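Local coordinates for putative endonuclease/exonuclease/phosphatase family protein (Bacteroides thetaiotaomicron, PDB 3MPR), which probably acts as a metal-dependent phosphoesterase or nuclease of the endonuclease/exonuclease/phosphatase family, although its substrate is not established, at residues A[37-41]-A[42-46]; A[127-131]-A[132-136]. All coordinates share one frame; numbering follows the deposited sequence.

Contact 1. Residues A[37-41]-A[42-46]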
loop_
_atom_site.group_PDB
_atom_site.type_symbol
_atom_site.label_atom_id
_atom_site.label_comp_id
_atom_site.label_asym_id
_atom_site.label_seq_id
_atom_site.Cartn_x
_atom_site.Cartn_y
_atom_site.Cartn_z
ATOM N N GLN A 37 1.372 -3.489 -11.558
ATOM C CA GLN A 37 1.893 -2.364 -10.777
ATOM C C GLN A 37 1.706 -2.540 -9.266
ATOM O O GLN A 37 2.600 -2.206 -8.491
ATOM C CB GLN A 37 1.305 -1.028 -11.242
ATOM C CG GLN A 37 1.941 -0.493 -12.536
ATOM C CD GLN A 37 2.229 0.997 -12.464
ATOM O OE1 GLN A 37 1.339 1.817 -12.685
ATOM N NE2 GLN A 37 3.476 1.355 -12.128
HETATM N N MSE A 38 0.556 -3.052 -8.833
HETATM C CA MSE A 38 0.347 -3.253 -7.390
HETATM C C MSE A 38 1.321 -4.273 -6.807
HETATM O O MSE A 38 1.866 -4.075 -5.719
HETATM C CB MSE A 38 -1.077 -3.700 -7.094
HETATM C CG MSE A 38 -2.134 -2.676 -7.462
HETATM SE SE MSE A 38 -3.897 -3.235 -6.839
HETATM C CE MSE A 38 -3.540 -3.208 -4.934
ATOM N N VAL A 39 1.509 -5.379 -7.523
ATOM C CA VAL A 39 2.466 -6.411 -7.122
ATOM C C VAL A 39 3.862 -5.818 -6.940
ATOM O O VAL A 39 4.573 -6.121 -5.976
ATOM C CB VAL A 39 2.544 -7.526 -8.197
ATOM C CG1 VAL A 39 3.673 -8.500 -7.895
ATOM C CG2 VAL A 39 1.211 -8.267 -8.303
ATOM N N GLN A 40 4.254 -4.964 -7.871
ATOM C CA GLN A 40 5.571 -4.362 -7.824
ATOM C C GLN A 40 5.658 -3.328 -6.719
ATOM O O GLN A 40 6.572 -3.366 -5.894
ATOM C CB GLN A 40 5.904 -3.737 -9.182
ATOM C CG GLN A 40 6.006 -4.772 -10.291
ATOM C CD GLN A 40 6.207 -4.146 -11.659
ATOM O OE1 GLN A 40 5.506 -3.202 -12.035
ATOM N NE2 GLN A 40 7.171 -4.663 -12.406
ATOM N N TYR A 41 4.688 -2.416 -6.687
ATOM C CA TYR A 41 4.723 -1.335 -5.700
ATOM C C TYR A 41 4.620 -1.845 -4.268
ATOM O O TYR A 41 5.268 -1.316 -3.357
ATOM C CB TYR A 41 3.613 -0.314 -5.963
ATOM C CG TYR A 41 3.750 0.894 -5.062
ATOM C CD1 TYR A 41 4.642 1.901 -5.367
ATOM C CD2 TYR A 41 3.019 0.996 -3.879
ATOM C CE1 TYR A 41 4.786 3.001 -4.553
ATOM C CE2 TYR A 41 3.166 2.094 -3.050
ATOM C CZ TYR A 41 4.045 3.088 -3.391
ATOM O OH TYR A 41 4.212 4.175 -2.564
ATOM N N HIS A 42 3.799 -2.870 -4.070
ATOM C CA HIS A 42 3.565 -3.410 -2.732
ATOM C C HIS A 42 4.508 -4.559 -2.375
ATOM O O HIS A 42 4.330 -5.222 -1.361
ATOM C CB HIS A 42 2.096 -3.800 -2.555
ATOM C CG HIS A 42 1.180 -2.617 -2.450
ATOM N ND1 HIS A 42 0.387 -2.186 -3.492
ATOM C CD2 HIS A 42 0.947 -1.765 -1.422
ATOM C CE1 HIS A 42 -0.294 -1.118 -3.111
ATOM N NE2 HIS A 42 0.023 -0.848 -1.857
ATOM N N ASP A 43 5.522 -4.763 -3.207
ATOM C CA ASP A 43 6.627 -5.662 -2.903
ATOM C C ASP A 43 6.204 -7.095 -2.556
ATOM O O ASP A 43 6.638 -7.634 -1.532
ATOM C CB ASP A 43 7.461 -5.096 -1.746
ATOM C CG ASP A 43 8.122 -3.770 -2.090
ATOM O OD1 ASP A 43 8.599 -3.618 -3.234
ATOM O OD2 ASP A 43 8.158 -2.881 -1.210
ATOM N N PHE A 44 5.370 -7.720 -3.382
ATOM C CA PHE A 44 5.030 -9.125 -3.116
ATOM C C PHE A 44 6.257 -10.008 -3.446
ATOM O O PHE A 44 6.703 -10.052 -4.593
ATOM C CB PHE A 44 3.847 -9.606 -3.972
ATOM C CG PHE A 44 2.534 -8.879 -3.748
ATOM C CD1 PHE A 44 2.379 -7.923 -2.757
ATOM C CD2 PHE A 44 1.436 -9.188 -4.553
ATOM C CE1 PHE A 44 1.151 -7.272 -2.584
ATOM C CE2 PHE A 44 0.206 -8.554 -4.381
ATOM C CZ PHE A 44 0.066 -7.590 -3.388
ATOM N N ASP A 45 6.806 -10.707 -2.457
ATOM C CA ASP A 45 7.906 -11.627 -2.726
ATOM C C ASP A 45 7.392 -12.881 -3.420
ATOM O O ASP A 45 8.017 -13.418 -4.328
ATOM C CB ASP A 45 8.584 -12.057 -1.426
ATOM C CG ASP A 45 9.332 -10.922 -0.751
ATOM O OD1 ASP A 45 9.730 -9.955 -1.446
ATOM O OD2 ASP A 45 9.522 -11.006 0.472
ATOM N N ILE A 46 6.253 -13.355 -2.941
ATOM C CA ILE A 46 5.629 -14.550 -3.459
ATOM C C ILE A 46 4.136 -14.451 -3.213
ATOM O O ILE A 46 3.705 -14.041 -2.143
ATOM C CB ILE A 46 6.240 -15.806 -2.804
ATOM C CG1 ILE A 46 5.485 -17.069 -3.224
ATOM C CG2 ILE A 46 6.279 -15.665 -1.305
ATOM C CD1 ILE A 46 6.329 -18.310 -3.076
HETATM O O HOH W 1 8.917 -4.551 -5.841
#
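Met38 O is held by two N-H groups of His42: the backbone N at 2.8 Å and, weakly, the ring ND1 at 3.3 Å. This carbonyl oxygen lies in the plane of the imidazole, at its edge. The ring reaches it because CG sits beside the backbone N (chi1 -72°), which folds the side chain back along the helix end. Over one face of the same ring stands Tyr41 CD2, 4.0 Å from His42 CE1, in a T-shaped pair with the tyrosine edge directed at the histidine. The Tyr41 ring also stacks on Tyr208 of the second subunit, which ties it into the dimer interface.

His42 leaves helical geometry, and Asp43, with a phi of 55°, is the C-prime residue of a Schellman motif. Phe44 N returns to Val39 O at 3.1 Å, in the carbonyl plane, while Asp43 N approaches Gln40 O at 3.2 Å from well above the carbonyl plane. A water bonded to Gln40 O at 2.6 Å also donates to Asp43 OD1. The turn lays the Phe44 ring against Val39: the valine CA makes a CH-pi contact over one face, and CG2 meets Phe44 CD2 at 3.9 Å.

Asp43 thus carries its carboxylate to the negative pole of the helix. There its charge would probably be disfavoured, a cost likely to be offset by the bridging water and by the salt bridge from Asp43 OD1 to Arg240 of the second subunit, so that the helix end serves at once as helix terminus and dimer contact.

Contact 2. Residues A[127-131]-A[132-136]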
loop_
_atom_site.group_PDB
_atom_site.type_symbol
_atom_site.label_atom_id
_atom_site.label_comp_id
_atom_site.label_asym_id
_atom_site.label_seq_id
_atom_site.Cartn_x
_atom_site.Cartn_y
_atom_site.Cartn_z
ATOM N N PHE A 127 9.868 -23.993 -1.310
ATOM C CA PHE A 127 10.829 -22.946 -1.654
ATOM C C PHE A 127 12.009 -22.871 -0.699
ATOM O O PHE A 127 11.900 -23.268 0.457
ATOM C CB PHE A 127 10.140 -21.574 -1.668
ATOM C CG PHE A 127 9.161 -21.408 -2.781
ATOM C CD1 PHE A 127 7.847 -21.803 -2.619
ATOM C CD2 PHE A 127 9.555 -20.857 -3.993
ATOM C CE1 PHE A 127 6.943 -21.671 -3.647
ATOM C CE2 PHE A 127 8.647 -20.722 -5.042
ATOM C CZ PHE A 127 7.340 -21.124 -4.864
ATOM N N LYS A 128 13.126 -22.335 -1.192
ATOM C CA LYS A 128 14.294 -22.074 -0.370
ATOM C C LYS A 128 14.766 -20.634 -0.606
ATOM O O LYS A 128 15.040 -20.241 -1.738
ATOM C CB LYS A 128 15.422 -23.052 -0.714
ATOM C CG LYS A 128 16.671 -22.883 0.149
ATOM C CD LYS A 128 17.691 -23.974 -0.139
ATOM C CE LYS A 128 18.821 -23.965 0.865
ATOM N NZ LYS A 128 19.874 -24.958 0.512
ATOM N N CYS A 129 14.870 -19.859 0.468
ATOM C CA CYS A 129 15.309 -18.481 0.361
ATOM C C CYS A 129 16.789 -18.440 0.004
ATOM O O CYS A 129 17.619 -19.081 0.660
ATOM C CB CYS A 129 15.036 -17.736 1.669
ATOM S SG CYS A 129 13.286 -17.742 2.120
ATOM N N LYS A 130 17.115 -17.699 -1.042
ATOM C CA LYS A 130 18.497 -17.609 -1.503
ATOM C C LYS A 130 19.410 -16.928 -0.481
ATOM O O LYS A 130 20.587 -17.273 -0.376
ATOM C CB LYS A 130 18.573 -16.892 -2.852
ATOM C CG LYS A 130 18.035 -17.721 -4.007
ATOM C CD LYS A 130 18.217 -17.008 -5.341
ATOM C CE LYS A 130 17.956 -17.952 -6.498
ATOM N NZ LYS A 130 18.095 -17.300 -7.842
ATOM N N ASP A 131 18.881 -15.974 0.279
ATOM C CA ASP A 131 19.728 -15.304 1.258
ATOM C C ASP A 131 19.941 -16.128 2.530
ATOM O O ASP A 131 21.078 -16.399 2.908
ATOM C CB ASP A 131 19.253 -13.876 1.581
ATOM C CG ASP A 131 17.787 -13.804 1.950
ATOM O OD1 ASP A 131 17.124 -14.860 2.061
ATOM O OD2 ASP A 131 17.289 -12.674 2.138
ATOM N N THR A 132 18.863 -16.563 3.170
ATOM C CA THR A 132 18.995 -17.189 4.483
ATOM C C THR A 132 19.000 -18.708 4.435
ATOM O O THR A 132 19.354 -19.363 5.420
ATOM C CB THR A 132 17.860 -16.764 5.431
ATOM O OG1 THR A 132 16.611 -17.260 4.932
ATOM C CG2 THR A 132 17.795 -15.253 5.550
ATOM N N GLY A 133 18.579 -19.272 3.310
ATOM C CA GLY A 133 18.453 -20.716 3.206
ATOM C C GLY A 133 17.167 -21.269 3.803
ATOM O O GLY A 133 16.925 -22.483 3.758
ATOM N N PHE A 134 16.334 -20.391 4.357
ATOM C CA PHE A 134 15.067 -20.816 4.965
ATOM C C PHE A 134 14.214 -21.584 3.957
ATOM O O PHE A 134 13.971 -21.099 2.849
ATOM C CB PHE A 134 14.298 -19.589 5.491
ATOM C CG PHE A 134 12.902 -19.896 5.981
ATOM C CD1 PHE A 134 12.681 -20.887 6.924
ATOM C CD2 PHE A 134 11.819 -19.167 5.522
ATOM C CE1 PHE A 134 11.404 -21.175 7.375
ATOM C CE2 PHE A 134 10.542 -19.440 5.987
ATOM C CZ PHE A 134 10.337 -20.439 6.907
ATOM N N GLU A 135 13.759 -22.772 4.341
ATOM C CA GLU A 135 12.875 -23.570 3.490
ATOM C C GLU A 135 11.444 -23.616 4.032
ATOM O O GLU A 135 11.236 -23.724 5.234
ATOM C CB GLU A 135 13.429 -24.992 3.343
ATOM C CG GLU A 135 14.757 -25.028 2.607
ATOM C CD GLU A 135 15.268 -26.439 2.382
ATOM O OE1 GLU A 135 14.455 -27.333 2.069
ATOM O OE2 GLU A 135 16.486 -26.649 2.527
ATOM N N PHE A 136 10.465 -23.549 3.135
ATOM C CA PHE A 136 9.052 -23.531 3.532
ATOM C C PHE A 136 8.178 -24.043 2.390
ATOM O O PHE A 136 8.611 -24.084 1.238
ATOM C CB PHE A 136 8.603 -22.111 3.944
ATOM C CG PHE A 136 8.698 -21.090 2.832
ATOM C CD1 PHE A 136 7.580 -20.746 2.078
ATOM C CD2 PHE A 136 9.907 -20.469 2.547
ATOM C CE1 PHE A 136 7.669 -19.803 1.050
ATOM C CE2 PHE A 136 10.006 -19.538 1.534
ATOM C CZ PHE A 136 8.886 -19.198 0.780
#
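This is the tip of a beta hairpin, where strand 121-129 turns into strand 135-142 within the six-stranded sheet of the DNase I-like fold. Phe127 and Phe136 form an antiparallel hydrogen-bonded pair, with Phe127 N to Phe136 O at 2.8 Å; Lys128 and Glu135 follow as a non-hydrogen-bonded pair. Cys129 N then donates to Phe134 O at 2.8 Å, and the alpha turn beyond it is closed by Gly133 N bonded to Cys129 O. Gly133 has a phi of 81°, where a CB would press on the carbonyl oxygen before it.

The two faces of the hairpin differ in chemistry. On one, Phe127 CB lies over the Phe136 ring, 3.6 Å from Phe136 CZ, while the two rings are near parallel but slid so far apart that they barely overlap. Phe136 takes the position between backbone N and carbonyl carbon (chi1 62°), which swings its ring across to Phe127. Cys129 SG meets the edges of two rings, 3.8 Å from Phe136 CE2 and 4.0 Å from Phe134 CD2. On the other face the extended Lys128 chain passes Glu135 CG, its NZ staying 4.3 Å from Glu135 OE2, beyond a salt bridge; Glu135 OE1 is hydrogen-bonded to His126 NE2.

In the turn, Thr132 OG1 accepts from Phe134 N at 3.2 Å, making an ST turn, and also bonds to Thr5. Replacing Thr132 by an alanine removes that oxygen and would probably leave Phe134 N without its acceptor and the turn without its tie to Thr5. Sulfur and rings thus pack one side of the hairpin, whereas the opposite charges on the other probably attract only at longer range.

Overall arrangement
Contact 1 comes first along the chain and contact 2 well after it, their centres about 19 Å apart. Contact 1 ends helix 28-41 and leads into strand 46-50 of the seven-stranded sheet; contact 2 turns a hairpin of the six-stranded sheet. The two meet where Ile46 CD1 packs on Phe127 CE1 at 3.5 Å, so hydrophobic side chains from both sheets join in the core between them. Their outer surroundings differ: contact 1 also borders the second subunit, while no other chain of the assembly touches contact 2. Strand 46-50 runs on to Glu51, a magnesium ligand of this protein, placing contact 1 one strand away from the metal site.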